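Side-chain contacts in pectate lyase (Cellvibrio cellulosa, PDB 1GXM), which cleaves polygalacturonate (pectate) chains by beta-elimination, and is here the catalytic module of a longer family 10 polysaccharide lyase: residues A22-L25 and N26-T30; K94-D97 and A98-A102; Q229-T232 and A233-Q237; R279-L283 and N284-G288; I323-A326 and Q327-Y331. All coordinates share one frame; numbering follows the deposited sequence. Where two conformers were deposited one is given.

Contact 1. Residues A22-L25 and N26-T30; sequences ANWL and NNART
Trp24 carries the benzene half of its indole over the methyl group of Ala28, one helical turn further on, with CZ2 4.2 Å from Ala28 CB. The methyl sits over one face of the ring, off toward the rim. CG of Trp24 is anti to the backbone N (chi1 166°), which turns the indole forward along the helix, over that methyl. Beyond the helix the indole stacks with Tyr139 and touches Ile77 and Thr78, so the pair sits where helix 20-28 meets helices 77-90 and 136-148.

Polar side chains are chained together round another side of the helix. The amide of Asn26 works at both ends: its ND2 donates to a water at 2.9 Å, and the same water accepts from Asn23 ND2 at 2.8 Å. Its OD1 takes NH1 of Arg29 at 3.0 Å in a fairly straight bond (159°). That oxygen lies in the guanidinium plane, while the NH1 is somewhat tilted from the amide plane. Arg29 bends at chi3 to reach it and still gives NE to Glu85 in a salt bridge, so its head is held by two partners on different helices.

Underneath run the backbone bonds, Asn26 N to Ala22 O at 2.9 Å and Ala28 N to Trp24 O at 3.0 Å; the one from Arg29 N to Leu25 O is longer, at 3.3 Å. Side chains meeting at spacings of three and four are the signature of an alpha-helix, here helix 20-28, in a module with more helix than strand.

Contact 2. Residues K94-D97 and A98-A102; sequences KYRD and AVRKA
The two arginines Arg96 and Arg100 run side by side and point the same way, their guanidinium planes only 1° apart. The closest approach of these two side chains is aliphatic on polar: CD of Arg100 lies over one face of the Arg96 guanidinium, off toward its rim, with Arg96 NH1 at 3.3 Å. Arg96 runs extended from CG to NE, whereas Arg100 bends at chi3 (57°), which brings CD and the head alongside Arg96.

Like charges come next, Arg96 NH2 standing 3.7 Å from Arg100 NH1. Both heads have outside partners: Arg100 NH1 forms a salt bridge with Asp163 and also bonds to Val158 O, and Arg96 NE donates to Asp157 O.

A water provides a looser link. It donates to Asp97 OD1 at 2.7 Å and accepts a weak bond from Arg100 NE at 3.4 Å, the carboxylate and guanidinium being too far apart to pair directly.

Backbone bonds of the helix complete the set, such as Val99 N to Tyr95 O at 2.9 Å and Arg100 N to Arg96 O at 3.0 Å. Against the first of these carbonyls, CG2 of Val99 packs at 3.3 Å from Tyr95 O.

Chemically, then, helix 93-109 presents two side-by-side, parallel guanidinium groups to the 157-163 region, and the closeness of the two positive groups is probably eased by Asp163 and the carbonyls of Asp157 and Val158, with at most a small share from Asp97 through the water.

Contact 3. Residues Q229-T232 and A233-Q237; sequences QPQT and AEIEQ. Unlike the reference sequence in segment 233-237: Gln237 (reference Arg).
Thr232 is the N-cap of helix 233-246, and its hydroxyl oxygen accepts from Ile235 N at 3.1 Å, so a first-turn N-H that has no carbonyl before it in the helix is met by a side chain. The torsion that makes this possible is chi1 67°, which places OG1 between the backbone N and the carbonyl carbon, facing the opening turn. The carbonyl of the same residue takes Glu236 N at 2.9 Å, almost straight (176°) and nearly along the C=O axis, which starts the helical series.

Ile235 packs against the cap. Its CG1 lies 3.3 Å from Thr232 OG1, while CD1 continues to Pro230 O at 3.5 Å. Gln231 meets it from another direction, the two side chains crossing at about a right angle with Gln231 NE2 3.5 Å from Ile235 CG2. Ile235 also packs on Thr175 and Leu179 of helix 161-181.

The chain reaches the cap through an inverse gamma turn centred on Gln231, whose bond from Thr232 N to Pro230 O is weak. Folding at chi2 brings the Gln231 amide back along its own loop, where NE2 donates to Gln229 O at 2.8 Å from above that carbonyl's plane. NE2 also bonds to Leu226 O, and OE1 to Tyr331 OH. Just past the cap, the carboxylate of Glu236 forms salt bridges with Arg12 and Arg240.

Contact 4. Residues R279-L283 and N284-G288; sequences RFYDL and NTNRG
Asp282 and Asn284 make the tight part of a chain reversal, an Asx turn in which the aspartate's OD1 accepts from the backbone two residues on. OD1 receives two N-H groups: Asn284 N at 2.9 Å, coming from above the carboxylate plane, and Thr285 N, also at 2.9 Å, on the lone pair turned away from OD2. With CG anti to the backbone N (chi1 -178°), the carboxylate is swung over the turn to collect both. OD2 has its own partner in a salt bridge to Lys297, so the group is gripped at both oxygens and probably stays ionised.

The side chain of Asn284 stays clear of this grip except at CB, 3.8 Å from Asp282 OD1. An ST turn follows directly, Thr285 OG1 accepting from Arg287 N. The backbone of Asp282 takes part as well: its O accepts from Asn286 N, and its N donates to Arg287 O at 2.8 Å. These bonds turn the two arms back on each other, 165° apart in direction, with Tyr281 and Gly288 forming a single antiparallel bridge at the end of strand 280-281.

Tyr281 is the third residue of the contact. Its ring edge meets the returning arm at Asn286 and its hydroxyl bonds to Thr251 O, while Asn286 gives its amide oxygen to Trp245. Beside that returning chain, CD2 at the edge of the Tyr281 ring comes 3.2 Å from Asn286 O, which lies near the ring plane.

Contact 5. Residues I323-A326 and Q327-Y331; sequences INFA and QKVGY
Two first torsions bring Phe325 and Val329 together. In the phenylalanine chi1 is -179°, which leans the ring forward alongside the next turn of the helix; in the valine chi1 is -55°, which places CG1 opposite the carbonyl carbon and facing that ring. CG1 hangs over the ring face, 4.3 Å from the centroid of Phe325 and 25° off its normal, a CH-pi contact. The same rotamer puts CG2 of Val329 between its own N and carbonyl carbon, where it packs at 3.4 Å from Ala326 O. Met227 touches both Phe325 and Val329 from a neighbouring loop.

Lys328 adds its aliphatic stem from an oblique direction, CD lying 4.1 Å from Phe325 CD1, before its bent chain carries NZ to a salt bridge with Asp17. On another side of the helix a water donates to Asn324 O at 3.0 Å and to Gln327 OE1 at 3.1 Å, so a carbonyl that already accepts from Lys328 N has a second donor.

At the end of the helix the backbone turns. Ala326 O takes Tyr331 N at 2.8 Å, and Gly330 N bonds back to Gln327 O at 3.2 Å. Gly330 has positive phi, where having no side chain spares it a clash with the preceding carbonyl oxygen. Across the turn the CB atoms of Ala326 and Tyr331 meet, the apolar pair that usually accompanies these two bonds. Together they make a Schellman motif, the classic C-terminal finish of an alpha-helix, here closing helix 318-329 against helix 233-246 close to the chain's C-terminus.

The five contacts follow one another along the chain, and one pair touches. Contacts 3 and 5, with centres about 15 Å apart, meet where Gln231 OE1 and Tyr331 OH lie 2.6 Å apart, a probable hydrogen bond; this ties the cap that begins helix 233-246 to the Schellman end of helix 318-329. Contact 1 comes within about 7 Å of contact 5 at the nearest atoms without touching. Contacts 2 and 4 are the most widely separated, about 41 Å between centres and on opposite sides of the chain's centre. A glycerol, probably from the crystallisation liquor, lies about 4 Å from the Arg100 side chain in contact 2.

Contact 1. Residues A22-L25 and N26-T30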
# COMPACT_ATOMS: atom_id res chain seq x y z
N ALA A 22 -0.31 -4.50 9.51
CA ALA A 22 -1.14 -4.72 10.67
C ALA A 22 -1.13 -3.48 11.57
O ALA A 22 -2.17 -3.09 12.14
CB ALA A 22 -0.65 -5.91 11.46
N ASN A 23 0.03 -2.84 11.71
CA ASN A 23 0.12 -1.63 12.52
C ASN A 23 -0.74 -0.54 11.89
O ASN A 23 -1.46 0.19 12.58
CB ASN A 23 1.56 -1.15 12.61
CG ASN A 23 2.42 -1.97 13.57
OD1 ASN A 23 3.65 -1.87 13.54
ND2 ASN A 23 1.79 -2.75 14.41
N TRP A 24 -0.68 -0.41 10.58
CA TRP A 24 -1.50 0.57 9.90
C TRP A 24 -2.99 0.31 10.18
O TRP A 24 -3.76 1.23 10.48
CB TRP A 24 -1.25 0.57 8.37
CG TRP A 24 -2.32 1.32 7.71
CD1 TRP A 24 -2.40 2.67 7.57
CD2 TRP A 24 -3.53 0.78 7.22
NE1 TRP A 24 -3.60 3.00 7.01
CE2 TRP A 24 -4.31 1.85 6.78
CE3 TRP A 24 -4.04 -0.53 7.08
CZ2 TRP A 24 -5.57 1.68 6.23
CZ3 TRP A 24 -5.30 -0.69 6.53
CH2 TRP A 24 -6.04 0.40 6.13
N LEU A 25 -3.40 -0.93 10.08
CA LEU A 25 -4.82 -1.26 10.20
C LEU A 25 -5.28 -0.98 11.63
O LEU A 25 -6.33 -0.38 11.87
CB LEU A 25 -5.05 -2.72 9.85
CG LEU A 25 -6.51 -3.15 9.72
CD1 LEU A 25 -6.63 -4.29 8.71
CD2 LEU A 25 -7.08 -3.58 11.08
N ASN A 26 -4.51 -1.43 12.58
CA ASN A 26 -4.92 -1.22 13.96
C ASN A 26 -4.99 0.25 14.31
O ASN A 26 -5.89 0.67 15.03
CB ASN A 26 -4.06 -2.04 14.91
CG ASN A 26 -4.44 -3.53 14.88
OD1 ASN A 26 -5.63 -3.88 15.04
ND2 ASN A 26 -3.47 -4.39 14.63
N ASN A 27 -4.07 1.04 13.77
CA ASN A 27 -4.15 2.49 13.94
C ASN A 27 -5.40 3.09 13.31
O ASN A 27 -6.00 4.01 13.86
CB ASN A 27 -2.96 3.14 13.29
CG ASN A 27 -1.74 3.13 14.19
OD1 ASN A 27 -0.61 3.24 13.73
ND2 ASN A 27 -1.96 2.87 15.48
N ALA A 28 -5.79 2.57 12.15
CA ALA A 28 -6.95 3.11 11.43
C ALA A 28 -8.24 2.94 12.22
O ALA A 28 -9.21 3.65 12.02
CB ALA A 28 -7.09 2.44 10.08
N ARG A 29 -8.27 1.95 13.11
CA ARG A 29 -9.44 1.69 13.92
C ARG A 29 -9.90 2.91 14.71
O ARG A 29 -11.10 3.07 14.95
CB ARG A 29 -9.18 0.52 14.87
CG ARG A 29 -9.03 -0.78 14.13
CD ARG A 29 -8.48 -1.88 14.98
NE ARG A 29 -9.44 -2.33 15.98
CZ ARG A 29 -9.22 -3.31 16.85
NH1 ARG A 29 -8.07 -3.97 16.84
NH2 ARG A 29 -10.16 -3.64 17.72
N THR A 30 -8.94 3.75 15.07
CA THR A 30 -9.19 5.00 15.78
C THR A 30 -8.62 6.20 15.05
O THR A 30 -8.12 7.13 15.67
CB THR A 30 -8.62 4.94 17.21
OG1 THR A 30 -7.19 4.73 17.18
CG2 THR A 30 -9.20 3.76 17.98
O HOH W 1 -0.67 -3.94 15.16

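Contact 2. Residues K94-D97 and A98-A102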
# COMPACT_ATOMS: atom_id res chain seq x y z
N LYS A 94 -26.04 0.93 11.11
CA LYS A 94 -25.78 1.79 9.94
C LYS A 94 -24.29 1.73 9.57
O LYS A 94 -23.91 1.84 8.41
CB LYS A 94 -26.25 3.23 10.16
CG LYS A 94 -25.43 4.05 11.10
CD LYS A 94 -26.09 5.38 11.30
CE LYS A 94 -25.27 6.26 12.21
NZ LYS A 94 -25.93 7.61 12.42
N TYR A 95 -23.45 1.51 10.57
CA TYR A 95 -22.01 1.41 10.32
C TYR A 95 -21.64 0.05 9.77
O TYR A 95 -20.78 -0.05 8.90
CB TYR A 95 -21.19 1.72 11.57
CG TYR A 95 -21.48 3.07 12.16
CD1 TYR A 95 -21.29 4.23 11.43
CD2 TYR A 95 -21.94 3.19 13.47
CE1 TYR A 95 -21.56 5.48 11.99
CE2 TYR A 95 -22.22 4.43 14.02
CZ TYR A 95 -22.04 5.57 13.29
OH TYR A 95 -22.32 6.79 13.86
N ARG A 96 -22.26 -1.00 10.29
CA ARG A 96 -22.14 -2.34 9.71
C ARG A 96 -22.48 -2.31 8.23
O ARG A 96 -21.77 -2.89 7.40
CB ARG A 96 -23.09 -3.32 10.43
CG ARG A 96 -23.15 -4.73 9.83
CD ARG A 96 -24.16 -5.64 10.54
NE ARG A 96 -24.04 -6.99 10.00
CZ ARG A 96 -24.66 -7.44 8.91
NH1 ARG A 96 -25.51 -6.69 8.23
NH2 ARG A 96 -24.44 -8.67 8.51
N ASP A 97 -23.56 -1.63 7.89
CA ASP A 97 -24.01 -1.57 6.50
C ASP A 97 -22.94 -0.91 5.64
O ASP A 97 -22.69 -1.32 4.53
CB ASP A 97 -25.31 -0.79 6.40
CG ASP A 97 -26.47 -1.51 7.04
OD1 ASP A 97 -26.39 -2.73 7.27
OD2 ASP A 97 -27.50 -0.89 7.35
N ALA A 98 -22.34 0.14 6.17
CA ALA A 98 -21.33 0.87 5.42
C ALA A 98 -20.09 0.03 5.20
O ALA A 98 -19.53 0.02 4.12
CB ALA A 98 -20.97 2.12 6.14
N VAL A 99 -19.67 -0.66 6.24
CA VAL A 99 -18.52 -1.54 6.13
C VAL A 99 -18.77 -2.62 5.09
O VAL A 99 -17.89 -2.94 4.31
CB VAL A 99 -18.17 -2.19 7.48
CG1 VAL A 99 -17.05 -3.18 7.33
CG2 VAL A 99 -17.74 -1.13 8.46
N ARG A 100 -19.96 -3.20 5.08
CA ARG A 100 -20.30 -4.19 4.07
C ARG A 100 -20.23 -3.62 2.65
O ARG A 100 -19.79 -4.29 1.73
CB ARG A 100 -21.66 -4.80 4.37
CG ARG A 100 -21.63 -5.65 5.64
CD ARG A 100 -23.00 -6.14 6.09
NE ARG A 100 -23.62 -6.90 5.01
CZ ARG A 100 -23.32 -8.15 4.69
NH1 ARG A 100 -22.45 -8.82 5.41
NH2 ARG A 100 -23.89 -8.74 3.65
N LYS A 101 -20.71 -2.40 2.47
CA LYS A 101 -20.67 -1.77 1.15
C LYS A 101 -19.22 -1.49 0.73
O LYS A 101 -18.89 -1.65 -0.42
CB LYS A 101 -21.48 -0.48 1.09
CG LYS A 101 -23.00 -0.73 1.12
CD LYS A 101 -23.80 0.51 0.80
CE LYS A 101 -23.84 0.81 -0.70
NZ LYS A 101 -24.71 1.96 -1.03
N ALA A 102 -18.40 -1.13 1.70
CA ALA A 102 -16.98 -0.83 1.44
C ALA A 102 -16.21 -2.08 1.06
O ALA A 102 -15.40 -2.03 0.15
CB ALA A 102 -16.34 -0.20 2.64
O HOH W 2 -25.92 -4.40 5.21

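Contact 3. Residues Q229-T232 and A233-Q237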
# COMPACT_ATOMS: atom_id res chain seq x y z
N GLN A 229 0.22 -13.51 5.20
CA GLN A 229 -0.37 -14.67 4.54
C GLN A 229 0.26 -15.97 4.99
O GLN A 229 1.38 -15.98 5.51
CB GLN A 229 -0.23 -14.53 3.02
CG GLN A 229 -0.98 -13.34 2.49
CD GLN A 229 -2.46 -13.46 2.86
OE1 GLN A 229 -3.15 -14.32 2.34
NE2 GLN A 229 -2.92 -12.64 3.80
N PRO A 230 -0.48 -17.07 4.83
CA PRO A 230 0.15 -18.38 5.02
C PRO A 230 1.40 -18.44 4.18
O PRO A 230 1.35 -18.17 2.98
CB PRO A 230 -0.92 -19.35 4.51
CG PRO A 230 -2.21 -18.65 4.68
CD PRO A 230 -1.89 -17.20 4.44
N GLN A 231 2.51 -18.77 4.83
CA GLN A 231 3.81 -18.76 4.19
C GLN A 231 4.05 -20.05 3.41
O GLN A 231 4.80 -20.91 3.82
CB GLN A 231 4.92 -18.51 5.20
CG GLN A 231 4.82 -17.15 5.88
CD GLN A 231 5.03 -16.01 4.90
OE1 GLN A 231 6.13 -15.83 4.38
NE2 GLN A 231 3.98 -15.24 4.66
N THR A 232 3.44 -20.13 2.25
CA THR A 232 3.70 -21.23 1.35
C THR A 232 5.15 -21.16 0.91
O THR A 232 5.82 -20.13 1.08
CB THR A 232 2.80 -21.16 0.10
OG1 THR A 232 3.15 -20.02 -0.68
CG2 THR A 232 1.32 -20.93 0.44
N ALA A 233 5.65 -22.22 0.30
CA ALA A 233 7.01 -22.20 -0.23
C ALA A 233 7.26 -20.97 -1.09
O ALA A 233 8.26 -20.28 -0.97
CB ALA A 233 7.29 -23.45 -1.03
N GLU A 234 6.33 -20.72 -2.00
CA GLU A 234 6.47 -19.61 -2.94
C GLU A 234 6.41 -18.27 -2.24
O GLU A 234 7.16 -17.35 -2.59
CB GLU A 234 5.43 -19.65 -4.05
CG GLU A 234 5.78 -18.66 -5.16
CD GLU A 234 4.78 -18.59 -6.31
OE1 GLU A 234 3.78 -19.33 -6.29
OE2 GLU A 234 5.01 -17.75 -7.21
N ILE A 235 5.52 -18.12 -1.28
CA ILE A 235 5.38 -16.85 -0.59
C ILE A 235 6.59 -16.57 0.26
O ILE A 235 7.10 -15.45 0.24
CB ILE A 235 4.07 -16.77 0.19
CG1 ILE A 235 2.92 -16.69 -0.84
CG2 ILE A 235 4.09 -15.59 1.17
CD1 ILE A 235 1.57 -16.86 -0.28
N GLU A 236 7.10 -17.58 0.96
CA GLU A 236 8.31 -17.40 1.73
C GLU A 236 9.46 -16.97 0.82
O GLU A 236 10.21 -16.06 1.14
CB GLU A 236 8.66 -18.67 2.52
CG GLU A 236 10.01 -18.53 3.21
CD GLU A 236 10.33 -19.65 4.17
OE1 GLU A 236 9.58 -20.63 4.20
OE2 GLU A 236 11.34 -19.56 4.89
N GLN A 237 9.60 -17.63 -0.32
CA GLN A 237 10.62 -17.27 -1.27
C GLN A 237 10.46 -15.82 -1.74
O GLN A 237 11.43 -15.07 -1.83
CB GLN A 237 10.54 -18.18 -2.49
CG GLN A 237 11.55 -17.75 -3.56
CD GLN A 237 11.53 -18.61 -4.79
OE1 GLN A 237 12.41 -19.46 -4.95
NE2 GLN A 237 10.56 -18.41 -5.66

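Contact 4. Residues R279-L283 and N284-G288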
# COMPACT_ATOMS: atom_id res chain seq x y z
N ARG A 279 13.50 6.13 -3.79
CA ARG A 279 12.11 5.89 -4.12
C ARG A 279 11.95 5.08 -5.40
O ARG A 279 11.01 4.28 -5.51
CB ARG A 279 11.38 7.21 -4.24
CG ARG A 279 9.89 7.09 -4.35
CD ARG A 279 9.24 8.33 -3.92
NE ARG A 279 7.79 8.24 -3.90
CZ ARG A 279 7.03 9.16 -3.38
NH1 ARG A 279 7.58 10.23 -2.86
NH2 ARG A 279 5.72 9.02 -3.40
N PHE A 280 12.85 5.30 -6.35
CA PHE A 280 12.81 4.66 -7.65
C PHE A 280 14.15 4.05 -7.97
O PHE A 280 15.17 4.72 -7.91
CB PHE A 280 12.49 5.68 -8.74
CG PHE A 280 11.23 6.45 -8.49
CD1 PHE A 280 9.99 5.91 -8.78
CD2 PHE A 280 11.29 7.72 -7.96
CE1 PHE A 280 8.85 6.62 -8.52
CE2 PHE A 280 10.15 8.43 -7.70
CZ PHE A 280 8.93 7.89 -8.01
N TYR A 281 14.13 2.78 -8.35
CA TYR A 281 15.31 2.09 -8.84
C TYR A 281 15.07 1.61 -10.25
O TYR A 281 14.00 1.12 -10.59
CB TYR A 281 15.61 0.86 -8.02
CG TYR A 281 16.08 1.15 -6.64
CD1 TYR A 281 15.18 1.38 -5.62
CD2 TYR A 281 17.43 1.22 -6.36
CE1 TYR A 281 15.61 1.63 -4.35
CE2 TYR A 281 17.87 1.49 -5.09
CZ TYR A 281 16.97 1.69 -4.08
OH TYR A 281 17.38 1.96 -2.79
N ASP A 282 16.10 1.68 -11.07
CA ASP A 282 16.00 1.16 -12.42
C ASP A 282 15.73 -0.35 -12.38
O ASP A 282 16.41 -1.09 -11.66
CB ASP A 282 17.26 1.46 -13.19
CG ASP A 282 17.20 1.00 -14.60
OD1 ASP A 282 17.53 -0.18 -14.88
OD2 ASP A 282 16.79 1.75 -15.48
N LEU A 283 14.78 -0.80 -13.18
CA LEU A 283 14.34 -2.18 -13.17
C LEU A 283 15.47 -3.16 -13.41
O LEU A 283 15.49 -4.21 -12.83
CB LEU A 283 13.26 -2.38 -14.23
CG LEU A 283 11.92 -1.78 -13.86
CD1 LEU A 283 11.03 -1.77 -15.07
CD2 LEU A 283 11.22 -2.53 -12.74
N ASN A 284 16.40 -2.79 -14.27
CA ASN A 284 17.44 -3.72 -14.68
C ASN A 284 18.78 -3.49 -13.99
O ASN A 284 19.45 -4.47 -13.68
CB ASN A 284 17.59 -3.74 -16.19
CG ASN A 284 16.41 -4.35 -16.88
OD1 ASN A 284 15.93 -5.39 -16.47
ND2 ASN A 284 15.91 -3.70 -17.92
N THR A 285 19.19 -2.25 -13.77
CA THR A 285 20.49 -1.99 -13.15
C THR A 285 20.42 -1.85 -11.64
O THR A 285 21.45 -1.83 -10.96
CB THR A 285 21.11 -0.71 -13.64
OG1 THR A 285 20.27 0.39 -13.27
CG2 THR A 285 21.26 -0.68 -15.15
N ASN A 286 19.23 -1.64 -11.12
CA ASN A 286 19.03 -1.39 -9.70
C ASN A 286 19.66 -0.08 -9.25
O ASN A 286 19.93 0.09 -8.07
CB ASN A 286 19.53 -2.55 -8.84
CG ASN A 286 18.61 -2.82 -7.69
OD1 ASN A 286 17.47 -3.22 -7.92
ND2 ASN A 286 19.06 -2.61 -6.46
N ARG A 287 19.86 0.85 -10.17
CA ARG A 287 20.37 2.17 -9.85
C ARG A 287 19.24 3.09 -9.44
O ARG A 287 18.23 3.20 -10.14
CB ARG A 287 21.08 2.78 -11.04
CG ARG A 287 21.93 3.97 -10.72
CD ARG A 287 22.88 4.38 -11.83
NE ARG A 287 23.60 5.57 -11.41
CZ ARG A 287 24.25 6.36 -12.23
NH1 ARG A 287 24.28 6.07 -13.51
NH2 ARG A 287 24.88 7.42 -11.75
N GLY A 288 19.42 3.79 -8.33
CA GLY A 288 18.44 4.78 -7.93
C GLY A 288 18.39 5.90 -8.95
O GLY A 288 19.42 6.31 -9.48

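Contact 5. Residues I323-A326 and Q327-Y331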
# COMPACT_ATOMS: atom_id res chain seq x y z
N ILE A 323 13.13 -4.60 7.15
CA ILE A 323 14.34 -5.38 7.43
C ILE A 323 14.34 -5.80 8.88
O ILE A 323 14.59 -6.97 9.20
CB ILE A 323 15.60 -4.57 7.09
CG1 ILE A 323 15.71 -4.46 5.58
CG2 ILE A 323 16.84 -5.20 7.72
CD1 ILE A 323 16.76 -3.50 5.14
N ASN A 324 14.00 -4.89 9.77
CA ASN A 324 14.01 -5.21 11.19
C ASN A 324 12.92 -6.21 11.51
O ASN A 324 13.11 -7.10 12.32
CB ASN A 324 13.87 -3.96 12.05
CG ASN A 324 15.13 -3.10 12.05
OD1 ASN A 324 15.09 -1.93 12.41
ND2 ASN A 324 16.24 -3.67 11.59
N PHE A 325 11.77 -6.07 10.86
CA PHE A 325 10.67 -7.02 11.06
C PHE A 325 11.06 -8.38 10.51
O PHE A 325 10.86 -9.40 11.19
CB PHE A 325 9.40 -6.52 10.40
CG PHE A 325 8.23 -7.44 10.58
CD1 PHE A 325 7.80 -7.78 11.84
CD2 PHE A 325 7.57 -7.97 9.49
CE1 PHE A 325 6.73 -8.63 12.01
CE2 PHE A 325 6.50 -8.80 9.66
CZ PHE A 325 6.09 -9.14 10.92
N ALA A 326 11.65 -8.41 9.32
CA ALA A 326 12.13 -9.67 8.77
C ALA A 326 13.14 -10.34 9.69
O ALA A 326 13.12 -11.54 9.86
CB ALA A 326 12.74 -9.45 7.43
N GLN A 327 14.02 -9.55 10.30
CA GLN A 327 15.02 -10.09 11.21
C GLN A 327 14.31 -10.75 12.39
O GLN A 327 14.67 -11.85 12.80
CB GLN A 327 15.96 -8.98 11.69
CG GLN A 327 17.19 -9.50 12.46
CD GLN A 327 16.94 -9.75 13.95
OE1 GLN A 327 15.85 -9.49 14.48
NE2 GLN A 327 17.96 -10.26 14.63
N LYS A 328 13.32 -10.06 12.94
CA LYS A 328 12.54 -10.53 14.08
C LYS A 328 11.94 -11.92 13.80
O LYS A 328 11.96 -12.80 14.67
CB LYS A 328 11.44 -9.51 14.39
CG LYS A 328 10.58 -9.71 15.66
CD LYS A 328 9.21 -8.98 15.46
CE LYS A 328 8.73 -8.15 16.64
NZ LYS A 328 7.58 -8.79 17.35
N VAL A 329 11.42 -12.12 12.59
CA VAL A 329 10.74 -13.37 12.25
C VAL A 329 11.64 -14.41 11.57
O VAL A 329 11.16 -15.48 11.18
CB VAL A 329 9.49 -13.13 11.37
CG1 VAL A 329 8.55 -12.16 12.02
CG2 VAL A 329 9.87 -12.66 9.96
N GLY A 330 12.92 -14.11 11.42
CA GLY A 330 13.89 -15.06 10.87
C GLY A 330 14.00 -15.10 9.34
O GLY A 330 14.49 -16.06 8.76
N TYR A 331 13.54 -14.04 8.69
CA TYR A 331 13.56 -13.94 7.23
C TYR A 331 14.73 -13.13 6.67
O TYR A 331 14.79 -12.87 5.46
CB TYR A 331 12.25 -13.33 6.74
CG TYR A 331 11.15 -14.34 6.47
CD1 TYR A 331 11.10 -15.57 7.12
CD2 TYR A 331 10.16 -14.04 5.59
CE1 TYR A 331 10.08 -16.47 6.85
CE2 TYR A 331 9.15 -14.90 5.32
CZ TYR A 331 9.11 -16.12 5.94
OH TYR A 331 8.07 -16.96 5.64
O HOH W 3 15.44 -6.46 14.13